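Local atomic coordinates of WbbM protein (Klebsiella pneumoniae, PDB entry 6U4B), a protein that is a trimeric, bifunctional O-antigen polymerase that probably transfers sugars through two glycosyltransferase modules, one of them resembling metal-dependent family 8 enzymes. Residues D406-V411 against M558-G563; A429-I434 against A474-F479; W525-G530 against A551-P556. All blocks are in the same frame, centred on the assembly; numbering follows the deposited sequence.

Contact 1 of 3, residues D406-V411 against M558-G563; sequences DSDTVV and MIHYAG. With MG (magnesium ion), chain C.
Asp406 and His560 meet at a magnesium ion. Asp406 and Asp408 form the DxD motif of a GT-A type glycosyltransferase, as in family 8, and His560 adds the third protein ligand. OD2 of Asp406 binds the metal at 2.1 Å, and OD1 forms a salt bridge with Arg389. The Asp406 carboxylate stands 79° from the plane of the His560 ring, with OD2 at the ring's edge.

Asp408 turns CG between its backbone N and carbonyl carbon (chi1 56°), which brings the carboxylate to the metal. Its OD1 lies 2.5 Å from magnesium, a longer bond than those of Asp406 and His560. Its OD2 is farther from magnesium still, at 2.7 Å, so the carboxylate grips the ion unevenly. The backbone O of Asp408 accepts Tyr561 N at 2.9 Å.

Thr409 opens the strand 409-411, which runs antiparallel to 558-560. Its OG1 reaches back to Asp406 O, tying the metal-binding turn to the strand. Its CG2 packs against the sulfur of Met558 and against CD2 of His560.

Val410 and Ile559 form a hydrogen-bonded pair. The bond from Ile559 N to Val410 O is nearly straight (174°). CG2 of Val410 meets the edge of the Tyr561 ring, whose OH bonds Phe575 O.

ND1 of His560 bonds Asn526 OD1, which orients the ring. NE2 of His560 binds magnesium at 2.1 Å.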
ATOM      1  N   ASP A 406      11.741  23.610   1.871  1.00 30.54           N
ATOM      2  CA  ASP A 406      11.417  23.608   0.450  1.00 33.67           C
ATOM      3  C   ASP A 406      10.450  22.475   0.112  1.00 38.42           C
ATOM      4  O   ASP A 406      10.449  21.415   0.746  1.00 36.69           O
ATOM      5  CB  ASP A 406      12.689  23.458  -0.386  1.00 36.94           C
ATOM      6  CG  ASP A 406      13.285  24.790  -0.795  1.00 44.90           C
ATOM      7  OD1 ASP A 406      12.839  25.838  -0.278  1.00 45.94           O
ATOM      8  OD2 ASP A 406      14.201  24.786  -1.645  1.00 49.75           O
ATOM      9  N   SER A 407       9.634  22.698  -0.917  1.00 37.03           N
ATOM     10  CA  SER A 407       8.646  21.703  -1.311  1.00 42.01           C
ATOM     11  C   SER A 407       9.257  20.537  -2.076  1.00 43.79           C
ATOM     12  O   SER A 407       8.669  19.448  -2.087  1.00 42.18           O
ATOM     13  CB  SER A 407       7.546  22.352  -2.154  1.00 40.30           C
ATOM     14  OG  SER A 407       8.027  22.704  -3.440  1.00 43.11           O
ATOM     15  N   ASP A 408      10.412  20.727  -2.708  1.00 40.96           N
ATOM     16  CA  ASP A 408      11.060  19.651  -3.461  1.00 42.95           C
ATOM     17  C   ASP A 408      11.991  18.830  -2.573  1.00 41.14           C
ATOM     18  O   ASP A 408      13.147  18.569  -2.909  1.00 41.46           O
ATOM     19  CB  ASP A 408      11.802  20.226  -4.662  1.00 46.48           C
ATOM     20  CG  ASP A 408      12.808  21.291  -4.272  1.00 48.28           C
ATOM     21  OD1 ASP A 408      12.774  21.752  -3.111  1.00 47.33           O
ATOM     22  OD2 ASP A 408      13.637  21.663  -5.129  1.00 51.05           O
ATOM     23  N   THR A 409      11.478  18.423  -1.413  1.00 37.29           N
ATOM     24  CA  THR A 409      12.245  17.650  -0.447  1.00 40.86           C
ATOM     25  C   THR A 409      11.403  16.486   0.063  1.00 41.22           C
ATOM     26  O   THR A 409      10.183  16.450  -0.109  1.00 41.69           O
ATOM     27  CB  THR A 409      12.685  18.508   0.749  1.00 38.05           C
ATOM     28  OG1 THR A 409      11.527  18.927   1.483  1.00 34.47           O
ATOM     29  CG2 THR A 409      13.465  19.739   0.290  1.00 37.36           C
ATOM     30  N   VAL A 410      12.080  15.528   0.694  1.00 36.09           N
ATOM     31  CA  VAL A 410      11.455  14.549   1.573  1.00 36.95           C
ATOM     32  C   VAL A 410      12.327  14.432   2.814  1.00 35.83           C
ATOM     33  O   VAL A 410      13.557  14.507   2.727  1.00 35.56           O
ATOM     34  CB  VAL A 410      11.268  13.164   0.905  1.00 42.73           C
ATOM     35  CG1 VAL A 410      10.296  13.242  -0.267  1.00 43.78           C
ATOM     36  CG2 VAL A 410      12.603  12.574   0.467  1.00 41.64           C
ATOM     37  N   VAL A 411      11.695  14.268   3.971  1.00 33.19           N
ATOM     38  CA  VAL A 411      12.429  14.116   5.220  1.00 33.78           C
ATOM     39  C   VAL A 411      12.590  12.634   5.522  1.00 36.26           C
ATOM     40  O   VAL A 411      11.768  11.798   5.125  1.00 34.31           O
ATOM     41  CB  VAL A 411      11.743  14.854   6.388  1.00 30.85           C
ATOM     42  CG1 VAL A 411      11.533  16.320   6.033  1.00 33.55           C
ATOM     43  CG2 VAL A 411      10.428  14.187   6.746  1.00 33.54           C
ATOM     44  N   MET A 558      17.162  15.008   5.667  1.00 42.58           N
ATOM     45  CA  MET A 558      16.280  15.585   4.662  1.00 42.05           C
ATOM     46  C   MET A 558      16.997  15.520   3.325  1.00 41.90           C
ATOM     47  O   MET A 558      18.177  15.870   3.235  1.00 38.59           O
ATOM     48  CB  MET A 558      15.893  17.032   5.003  1.00 40.61           C
ATOM     49  CG  MET A 558      15.027  17.718   3.948  1.00 36.99           C
ATOM     50  SD  MET A 558      15.951  18.496   2.600  1.00 43.60           S
ATOM     51  CE  MET A 558      16.175  20.158   3.241  1.00 45.27           C
ATOM     52  N   ILE A 559      16.282  15.078   2.298  1.00 37.33           N
ATOM     53  CA  ILE A 559      16.816  14.955   0.949  1.00 37.80           C
ATOM     54  C   ILE A 559      16.249  16.096   0.119  1.00 41.01           C
ATOM     55  O   ILE A 559      15.029  16.274   0.047  1.00 37.34           O
ATOM     56  CB  ILE A 559      16.467  13.592   0.335  1.00 41.16           C
ATOM     57  CG1 ILE A 559      17.082  12.469   1.170  1.00 40.32           C
ATOM     58  CG2 ILE A 559      16.929  13.525  -1.111  1.00 42.98           C
ATOM     59  CD1 ILE A 559      16.505  11.098   0.885  1.00 42.18           C
ATOM     60  N   HIS A 560      17.128  16.876  -0.502  1.00 38.40           N
ATOM     61  CA  HIS A 560      16.735  18.051  -1.268  1.00 39.86           C
ATOM     62  C   HIS A 560      16.907  17.741  -2.750  1.00 41.71           C
ATOM     63  O   HIS A 560      18.035  17.600  -3.235  1.00 43.11           O
ATOM     64  CB  HIS A 560      17.564  19.266  -0.857  1.00 46.54           C
ATOM     65  CG  HIS A 560      16.981  20.571  -1.300  1.00 55.46           C
ATOM     66  ND1 HIS A 560      17.514  21.789  -0.935  1.00 57.95           N
ATOM     67  CD2 HIS A 560      15.907  20.848  -2.078  1.00 55.95           C
ATOM     68  CE1 HIS A 560      16.793  22.759  -1.467  1.00 58.76           C
ATOM     69  NE2 HIS A 560      15.813  22.216  -2.165  1.00 60.19           N
ATOM     70  N   TYR A 561      15.790  17.651  -3.473  1.00 43.64           N
ATOM     71  CA  TYR A 561      15.849  17.411  -4.908  1.00 48.91           C
ATOM     72  C   TYR A 561      16.007  18.720  -5.668  1.00 56.27           C
ATOM     73  O   TYR A 561      15.289  18.976  -6.640  1.00 56.71           O
ATOM     74  CB  TYR A 561      14.610  16.659  -5.380  1.00 48.06           C
ATOM     75  CG  TYR A 561      14.430  15.341  -4.676  1.00 46.64           C
ATOM     76  CD1 TYR A 561      13.601  15.236  -3.570  1.00 42.67           C
ATOM     77  CD2 TYR A 561      15.117  14.208  -5.091  1.00 44.34           C
ATOM     78  CE1 TYR A 561      13.443  14.035  -2.911  1.00 38.74           C
ATOM     79  CE2 TYR A 561      14.965  13.002  -4.440  1.00 45.05           C
ATOM     80  CZ  TYR A 561      14.127  12.923  -3.351  1.00 44.00           C
ATOM     81  OH  TYR A 561      13.969  11.728  -2.695  1.00 41.76           O
ATOM     82  N   ALA A 562      16.954  19.547  -5.237  1.00 63.86           N
ATOM     83  CA  ALA A 562      17.181  20.821  -5.897  1.00 71.89           C
ATOM     84  C   ALA A 562      17.825  20.607  -7.258  1.00 79.46           C
ATOM     85  O   ALA A 562      18.763  19.820  -7.407  1.00 77.58           O
ATOM     86  CB  ALA A 562      18.059  21.723  -5.033  1.00 69.86           C
ATOM     87  N   GLY A 563      17.305  21.308  -8.259  1.00 88.48           N
ATOM     88  CA  GLY A 563      17.906  21.269  -9.575  1.00 95.93           C
ATOM     89  C   GLY A 563      16.937  20.963 -10.695  1.00102.94           C
ATOM     90  O   GLY A 563      15.736  21.235 -10.597  1.00105.26           O
TER
HETATM   91 MG    MG C 602      14.585  23.443  -3.273  1.00 35.94          MG

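Contact 2 of 3, residues A429-I434 against A474-F479; sequences AAVKDI and AGIIVF
Ala429 and Val478 form an antiparallel hydrogen-bonded pair, with Ala429 N to Val478 O at 3.0 Å and Val478 N to Ala429 O at 2.9 Å. A CA-H...O contact from Ile477 CA to Ala429 O adds to the second.

On the face carrying Ala429 and Val478 the two side chains lie next to each other. Their CB atoms are 3.9 Å apart, and CG2 of Val478 is a little farther from the alanine methyl. Leu521 and Thr519 of strand 518-521 also touch Ala429.

The two strands belong to the mixed sheet of the family 8 region. There 428-432 lies between 477-479 and the parallel strand 518-521. The chain turns a corner at 474-476, and the direct ladder gives way to a bridging water. At its nearest atoms the side chain of Ile476 is about 7 Å from those of the magnesium ligands Asp406 and His560, so this corner lies beside the metal site. The water accepts from Val431 N at 2.9 Å and donates to Ile476 O at 2.8 Å. It satisfies two backbone groups within a buried contact.

Beside the water, Val431 and Ile476 meet through one methyl each, CG2 to CG2 at 4.1 Å. With CG2 anti to its carbonyl carbon (chi1 -178°), Val431 turns that methyl to Ile476. Ala430 sets its CB 3.8 Å from Ile476 O.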
ATOM      1  N   ALA A 429      18.212  29.163  12.087  1.00 46.66           N
ATOM      2  CA  ALA A 429      19.094  28.010  12.006  1.00 49.27           C
ATOM      3  C   ALA A 429      18.965  27.431  10.607  1.00 49.05           C
ATOM      4  O   ALA A 429      17.849  27.284  10.099  1.00 49.30           O
ATOM      5  CB  ALA A 429      18.754  26.959  13.064  1.00 45.03           C
ATOM      6  N   ALA A 430      20.099  27.120   9.982  1.00 42.09           N
ATOM      7  CA  ALA A 430      20.095  26.675   8.595  1.00 41.96           C
ATOM      8  C   ALA A 430      21.369  25.890   8.323  1.00 46.15           C
ATOM      9  O   ALA A 430      22.293  25.860   9.139  1.00 51.22           O
ATOM     10  CB  ALA A 430      19.959  27.858   7.628  1.00 35.01           C
ATOM     11  N   VAL A 431      21.410  25.262   7.150  1.00 42.35           N
ATOM     12  CA  VAL A 431      22.539  24.442   6.732  1.00 41.25           C
ATOM     13  C   VAL A 431      23.450  25.275   5.845  1.00 43.45           C
ATOM     14  O   VAL A 431      22.978  25.975   4.938  1.00 45.20           O
ATOM     15  CB  VAL A 431      22.067  23.174   6.001  1.00 41.65           C
ATOM     16  CG1 VAL A 431      23.261  22.316   5.609  1.00 41.22           C
ATOM     17  CG2 VAL A 431      21.101  22.391   6.878  1.00 40.15           C
ATOM     18  N   LYS A 432      24.754  25.205   6.112  1.00 42.12           N
ATOM     19  CA  LYS A 432      25.738  25.885   5.283  1.00 41.77           C
ATOM     20  C   LYS A 432      25.634  25.417   3.837  1.00 43.15           C
ATOM     21  O   LYS A 432      25.540  24.219   3.558  1.00 46.42           O
ATOM     22  CB  LYS A 432      27.141  25.625   5.832  1.00 43.75           C
ATOM     23  CG  LYS A 432      28.259  26.377   5.134  1.00 52.33           C
ATOM     24  CD  LYS A 432      29.601  25.732   5.456  1.00 57.70           C
ATOM     25  CE  LYS A 432      30.762  26.521   4.886  1.00 57.59           C
ATOM     26  NZ  LYS A 432      30.545  26.898   3.461  1.00 59.70           N
ATOM     27  N   ASP A 433      25.645  26.374   2.913  1.00 43.43           N
ATOM     28  CA  ASP A 433      25.447  26.101   1.490  1.00 43.20           C
ATOM     29  C   ASP A 433      26.787  25.696   0.882  1.00 42.92           C
ATOM     30  O   ASP A 433      27.645  26.544   0.619  1.00 42.63           O
ATOM     31  CB  ASP A 433      24.862  27.329   0.797  1.00 45.00           C
ATOM     32  CG  ASP A 433      24.371  27.040  -0.614  1.00 50.50           C
ATOM     33  OD1 ASP A 433      24.811  26.042  -1.224  1.00 54.68           O
ATOM     34  OD2 ASP A 433      23.541  27.828  -1.117  1.00 53.40           O
ATOM     35  N   ILE A 434      26.968  24.396   0.635  1.00 41.33           N
ATOM     36  CA  ILE A 434      28.222  23.946   0.037  1.00 46.94           C
ATOM     37  C   ILE A 434      28.266  24.212  -1.463  1.00 43.88           C
ATOM     38  O   ILE A 434      29.359  24.258  -2.042  1.00 43.87           O
ATOM     39  CB  ILE A 434      28.481  22.456   0.317  1.00 47.84           C
ATOM     40  CG1 ILE A 434      27.490  21.573  -0.441  1.00 53.23           C
ATOM     41  CG2 ILE A 434      28.418  22.176   1.812  1.00 40.66           C
ATOM     42  CD1 ILE A 434      27.729  20.092  -0.236  1.00 57.77           C
ATOM     43  N   ALA A 474      18.782  28.059   1.858  1.00 37.49           N
ATOM     44  CA  ALA A 474      17.442  28.431   2.299  1.00 39.72           C
ATOM     45  C   ALA A 474      16.418  27.311   2.143  1.00 41.97           C
ATOM     46  O   ALA A 474      15.223  27.553   2.349  1.00 40.30           O
ATOM     47  CB  ALA A 474      16.961  29.671   1.538  1.00 38.72           C
ATOM     48  N   GLY A 475      16.852  26.100   1.789  1.00 42.50           N
ATOM     49  CA  GLY A 475      15.921  25.001   1.592  1.00 40.60           C
ATOM     50  C   GLY A 475      15.313  24.465   2.871  1.00 38.00           C
ATOM     51  O   GLY A 475      14.297  23.768   2.816  1.00 39.36           O
ATOM     52  N   ILE A 476      15.922  24.760   4.018  1.00 35.90           N
ATOM     53  CA  ILE A 476      15.341  24.415   5.310  1.00 39.35           C
ATOM     54  C   ILE A 476      15.840  25.429   6.333  1.00 38.92           C
ATOM     55  O   ILE A 476      17.048  25.641   6.484  1.00 39.46           O
ATOM     56  CB  ILE A 476      15.660  22.955   5.704  1.00 39.97           C
ATOM     57  CG1 ILE A 476      14.836  22.519   6.918  1.00 37.37           C
ATOM     58  CG2 ILE A 476      17.153  22.728   5.942  1.00 28.89           C
ATOM     59  CD1 ILE A 476      14.851  21.007   7.139  1.00 36.60           C
ATOM     60  N   ILE A 477      14.911  26.108   7.003  1.00 37.00           N
ATOM     61  CA  ILE A 477      15.243  27.209   7.900  1.00 37.01           C
ATOM     62  C   ILE A 477      14.368  27.118   9.140  1.00 38.20           C
ATOM     63  O   ILE A 477      13.141  27.035   9.033  1.00 40.18           O
ATOM     64  CB  ILE A 477      15.047  28.585   7.230  1.00 38.45           C
ATOM     65  CG1 ILE A 477      15.799  28.675   5.902  1.00 42.74           C
ATOM     66  CG2 ILE A 477      15.500  29.691   8.165  1.00 37.17           C
ATOM     67  CD1 ILE A 477      15.493  29.934   5.116  1.00 41.52           C
ATOM     68  N   VAL A 478      14.990  27.158  10.313  1.00 40.45           N
ATOM     69  CA  VAL A 478      14.264  27.327  11.564  1.00 40.70           C
ATOM     70  C   VAL A 478      14.212  28.821  11.859  1.00 41.61           C
ATOM     71  O   VAL A 478      15.231  29.436  12.181  1.00 40.78           O
ATOM     72  CB  VAL A 478      14.916  26.558  12.717  1.00 41.46           C
ATOM     73  CG1 VAL A 478      14.081  26.713  13.981  1.00 37.00           C
ATOM     74  CG2 VAL A 478      15.077  25.089  12.351  1.00 41.10           C
ATOM     75  N   PHE A 479      13.027  29.406  11.741  1.00 38.76           N
ATOM     76  CA  PHE A 479      12.849  30.821  12.020  1.00 43.56           C
ATOM     77  C   PHE A 479      12.687  31.041  13.517  1.00 43.97           C
ATOM     78  O   PHE A 479      11.829  30.422  14.154  1.00 43.89           O
ATOM     79  CB  PHE A 479      11.631  31.368  11.275  1.00 41.04           C
ATOM     80  CG  PHE A 479      11.873  31.619   9.813  1.00 36.90           C
ATOM     81  CD1 PHE A 479      11.917  30.570   8.912  1.00 37.43           C
ATOM     82  CD2 PHE A 479      12.042  32.908   9.340  1.00 35.60           C
ATOM     83  CE1 PHE A 479      12.135  30.803   7.567  1.00 38.11           C
ATOM     84  CE2 PHE A 479      12.258  33.147   7.998  1.00 35.91           C
ATOM     85  CZ  PHE A 479      12.305  32.095   7.110  1.00 32.82           C
TER
HETATM   86  O   HOH W   1      19.360  24.976   5.114  1.00 37.18           O

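Contact 3 of 3, residues W525-G530 against A551-P556; sequences WNVYHG and AARKKP
Val527 and Arg553 pack at the junction of strand 527-528 with the end of helix 543-554. These elements belong to a beta-alpha-beta unit that continues into strand 558-560, parallel to 527-528. CB of Val527 points toward the helix and approaches CB of Pro556.

From CB the valine divides. CG1 is anti to the backbone N (chi1 179°) and lies 3.8 Å from CG of Arg553, with CA of the same arginine just beyond. CG2 takes the other branch. It touches CB of Pro556 at 3.7 Å, CB of Ala552 at 3.9 Å and the backbone O of Ala552. The two methyls thus meet the last turn of the helix and the proline that follows.

The arginine carries the contact on past the valine. Its chain bends at chi3 (74°), bringing the guanidinium back toward the strand side. NH1 makes a weak hydrogen bond to His529 O at 3.4 Å, and this oxygen lies at the edge of the group, near its plane. Tyr528 O is nearer to NH1, at 3.1 Å, but the angle is poor for a bond. NH2 forms a salt bridge with Asp574.

The apolar part of the contact is gathered around one valine, while its polar part relies on a single arginine. Because the bond to His529 O is weak, the acidic partner Asp574 is probably the main hold on the guanidinium. The arginine then spans the strand end, the helix and Asp574.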
ATOM      1  N   TRP A 525      20.790  17.568   7.324  1.00 41.87           N
ATOM      2  CA  TRP A 525      19.458  18.151   7.249  1.00 41.56           C
ATOM      3  C   TRP A 525      19.170  18.832   5.917  1.00 39.28           C
ATOM      4  O   TRP A 525      18.074  19.375   5.742  1.00 35.45           O
ATOM      5  CB  TRP A 525      19.252  19.144   8.397  1.00 41.20           C
ATOM      6  CG  TRP A 525      18.718  18.490   9.631  1.00 44.89           C
ATOM      7  CD1 TRP A 525      19.371  18.306  10.815  1.00 45.10           C
ATOM      8  CD2 TRP A 525      17.420  17.907   9.792  1.00 44.56           C
ATOM      9  NE1 TRP A 525      18.554  17.651  11.708  1.00 48.36           N
ATOM     10  CE2 TRP A 525      17.351  17.395  11.103  1.00 47.99           C
ATOM     11  CE3 TRP A 525      16.308  17.771   8.955  1.00 46.50           C
ATOM     12  CZ2 TRP A 525      16.213  16.760  11.597  1.00 52.33           C
ATOM     13  CZ3 TRP A 525      15.180  17.139   9.447  1.00 50.70           C
ATOM     14  CH2 TRP A 525      15.141  16.642  10.755  1.00 51.77           C
ATOM     15  N   ASN A 526      20.114  18.814   4.977  1.00 42.60           N
ATOM     16  CA  ASN A 526      19.890  19.405   3.663  1.00 46.11           C
ATOM     17  C   ASN A 526      20.802  18.746   2.634  1.00 43.13           C
ATOM     18  O   ASN A 526      21.727  19.380   2.118  1.00 40.03           O
ATOM     19  CB  ASN A 526      20.126  20.917   3.704  1.00 42.74           C
ATOM     20  CG  ASN A 526      19.495  21.640   2.528  1.00 40.02           C
ATOM     21  OD1 ASN A 526      19.276  21.057   1.466  1.00 37.51           O
ATOM     22  ND2 ASN A 526      19.201  22.921   2.715  1.00 44.36           N
ATOM     23  N   VAL A 527      20.541  17.482   2.320  1.00 42.23           N
ATOM     24  CA  VAL A 527      21.414  16.696   1.458  1.00 41.92           C
ATOM     25  C   VAL A 527      20.917  16.822   0.022  1.00 44.19           C
ATOM     26  O   VAL A 527      19.819  16.368  -0.309  1.00 43.65           O
ATOM     27  CB  VAL A 527      21.465  15.229   1.903  1.00 43.05           C
ATOM     28  CG1 VAL A 527      22.373  14.417   0.984  1.00 39.05           C
ATOM     29  CG2 VAL A 527      21.943  15.134   3.345  1.00 43.04           C
ATOM     30  N   TYR A 528      21.726  17.445  -0.834  1.00 44.06           N
ATOM     31  CA  TYR A 528      21.423  17.461  -2.257  1.00 51.87           C
ATOM     32  C   TYR A 528      21.417  16.040  -2.804  1.00 60.44           C
ATOM     33  O   TYR A 528      22.293  15.230  -2.485  1.00 55.97           O
ATOM     34  CB  TYR A 528      22.452  18.294  -3.022  1.00 58.84           C
ATOM     35  CG  TYR A 528      22.457  19.771  -2.701  1.00 73.15           C
ATOM     36  CD1 TYR A 528      23.388  20.306  -1.822  1.00 79.18           C
ATOM     37  CD2 TYR A 528      21.545  20.635  -3.296  1.00 75.03           C
ATOM     38  CE1 TYR A 528      23.406  21.654  -1.533  1.00 79.80           C
ATOM     39  CE2 TYR A 528      21.555  21.987  -3.014  1.00 77.75           C
ATOM     40  CZ  TYR A 528      22.488  22.490  -2.132  1.00 81.47           C
ATOM     41  OH  TYR A 528      22.506  23.837  -1.847  1.00 84.59           O
ATOM     42  N   HIS A 529      20.422  15.734  -3.636  1.00 66.26           N
ATOM     43  CA  HIS A 529      20.391  14.428  -4.280  1.00 76.64           C
ATOM     44  C   HIS A 529      21.394  14.318  -5.421  1.00 87.77           C
ATOM     45  O   HIS A 529      21.650  13.204  -5.891  1.00 87.13           O
ATOM     46  CB  HIS A 529      18.979  14.116  -4.785  1.00 72.61           C
ATOM     47  CG  HIS A 529      18.590  14.870  -6.018  1.00 73.31           C
ATOM     48  ND1 HIS A 529      18.697  16.240  -6.120  1.00 72.20           N
ATOM     49  CD2 HIS A 529      18.082  14.444  -7.198  1.00 76.20           C
ATOM     50  CE1 HIS A 529      18.278  16.624  -7.313  1.00 73.21           C
ATOM     51  NE2 HIS A 529      17.898  15.554  -7.986  1.00 76.25           N
ATOM     52  N   GLY A 530      21.965  15.435  -5.870  1.00101.58           N
ATOM     53  CA  GLY A 530      23.035  15.419  -6.844  1.00106.53           C
ATOM     54  C   GLY A 530      22.616  15.546  -8.292  1.00108.21           C
ATOM     55  O   GLY A 530      23.483  15.475  -9.173  1.00112.35           O
ATOM     56  N   ALA A 551      29.542  11.756   4.069  1.00 38.76           N
ATOM     57  CA  ALA A 551      28.960  11.197   5.285  1.00 40.12           C
ATOM     58  C   ALA A 551      27.477  11.536   5.398  1.00 41.16           C
ATOM     59  O   ALA A 551      26.675  10.699   5.827  1.00 41.26           O
ATOM     60  CB  ALA A 551      29.722  11.700   6.510  1.00 37.35           C
ATOM     61  N   ALA A 552      27.095  12.757   5.013  1.00 38.81           N
ATOM     62  CA  ALA A 552      25.692  13.155   5.094  1.00 43.65           C
ATOM     63  C   ALA A 552      24.832  12.368   4.113  1.00 43.63           C
ATOM     64  O   ALA A 552      23.685  12.031   4.424  1.00 44.88           O
ATOM     65  CB  ALA A 552      25.555  14.657   4.844  1.00 40.78           C
ATOM     66  N   ARG A 553      25.367  12.064   2.926  1.00 49.14           N
ATOM     67  CA  ARG A 553      24.604  11.291   1.951  1.00 50.04           C
ATOM     68  C   ARG A 553      24.254   9.904   2.473  1.00 49.73           C
ATOM     69  O   ARG A 553      23.220   9.342   2.093  1.00 53.78           O
ATOM     70  CB  ARG A 553      25.381  11.163   0.640  1.00 53.40           C
ATOM     71  CG  ARG A 553      25.283  12.363  -0.276  1.00 60.73           C
ATOM     72  CD  ARG A 553      26.021  12.115  -1.583  1.00 70.22           C
ATOM     73  NE  ARG A 553      25.309  11.203  -2.475  1.00 77.52           N
ATOM     74  CZ  ARG A 553      24.383  11.587  -3.350  1.00 82.93           C
ATOM     75  NH1 ARG A 553      24.050  12.869  -3.444  1.00 81.17           N
ATOM     76  NH2 ARG A 553      23.788  10.692  -4.127  1.00 84.48           N
ATOM     77  N   LYS A 554      25.093   9.340   3.344  1.00 43.31           N
ATOM     78  CA  LYS A 554      24.895   7.969   3.797  1.00 51.37           C
ATOM     79  C   LYS A 554      23.758   7.828   4.803  1.00 54.38           C
ATOM     80  O   LYS A 554      23.191   6.736   4.920  1.00 56.53           O
ATOM     81  CB  LYS A 554      26.196   7.423   4.391  1.00 52.61           C
ATOM     82  CG  LYS A 554      27.323   7.328   3.371  1.00 55.55           C
ATOM     83  CD  LYS A 554      28.583   6.712   3.957  1.00 61.75           C
ATOM     84  CE  LYS A 554      28.434   5.211   4.142  1.00 62.88           C
ATOM     85  NZ  LYS A 554      28.314   4.503   2.837  1.00 66.36           N
ATOM     86  N   LYS A 555      23.404   8.893   5.525  1.00 51.70           N
ATOM     87  CA  LYS A 555      22.272   8.860   6.454  1.00 52.57           C
ATOM     88  C   LYS A 555      21.604  10.228   6.485  1.00 47.61           C
ATOM     89  O   LYS A 555      21.657  10.945   7.490  1.00 43.42           O
ATOM     90  CB  LYS A 555      22.727   8.436   7.849  1.00 61.77           C
ATOM     91  CG  LYS A 555      21.609   7.870   8.704  1.00 72.63           C
ATOM     92  CD  LYS A 555      20.975   6.661   8.029  1.00 77.86           C
ATOM     93  CE  LYS A 555      19.719   6.213   8.758  1.00 81.20           C
ATOM     94  NZ  LYS A 555      19.038   5.093   8.051  1.00 81.71           N
ATOM     95  N   PRO A 556      20.946  10.615   5.392  1.00 43.69           N
ATOM     96  CA  PRO A 556      20.328  11.945   5.347  1.00 46.31           C
ATOM     97  C   PRO A 556      19.146  12.041   6.294  1.00 45.24           C
ATOM     98  O   PRO A 556      18.448  11.060   6.560  1.00 39.13           O
ATOM     99  CB  PRO A 556      19.875  12.086   3.887  1.00 44.72           C
ATOM    100  CG  PRO A 556      20.569  10.980   3.143  1.00 48.09           C
ATOM    101  CD  PRO A 556      20.743   9.878   4.136  1.00 42.23           C
TER

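How the contacts relate
Following the chain from the N terminus, 406-411 comes first and pairs with 558-563, so contact 1 closes the longest loop. Contacts 2 and 3 fall within that loop, one after the other. Contact 2 closes when 474-479 returns to 429-434; contact 3 opens later and closes through helix 543-554 just before strand 558-560. No two of them cross. Contact 1 pairs two strands of a small three-stranded sheet, and contact 3 packs a helix end on its third strand. Contact 2 belongs to the larger mixed sheet of the family 8 region. A backbone hydrogen bond from Asp406 N to Gly475 O ties its corner to the metal-binding turn, and Ile476 packs on Trp525 and Met558.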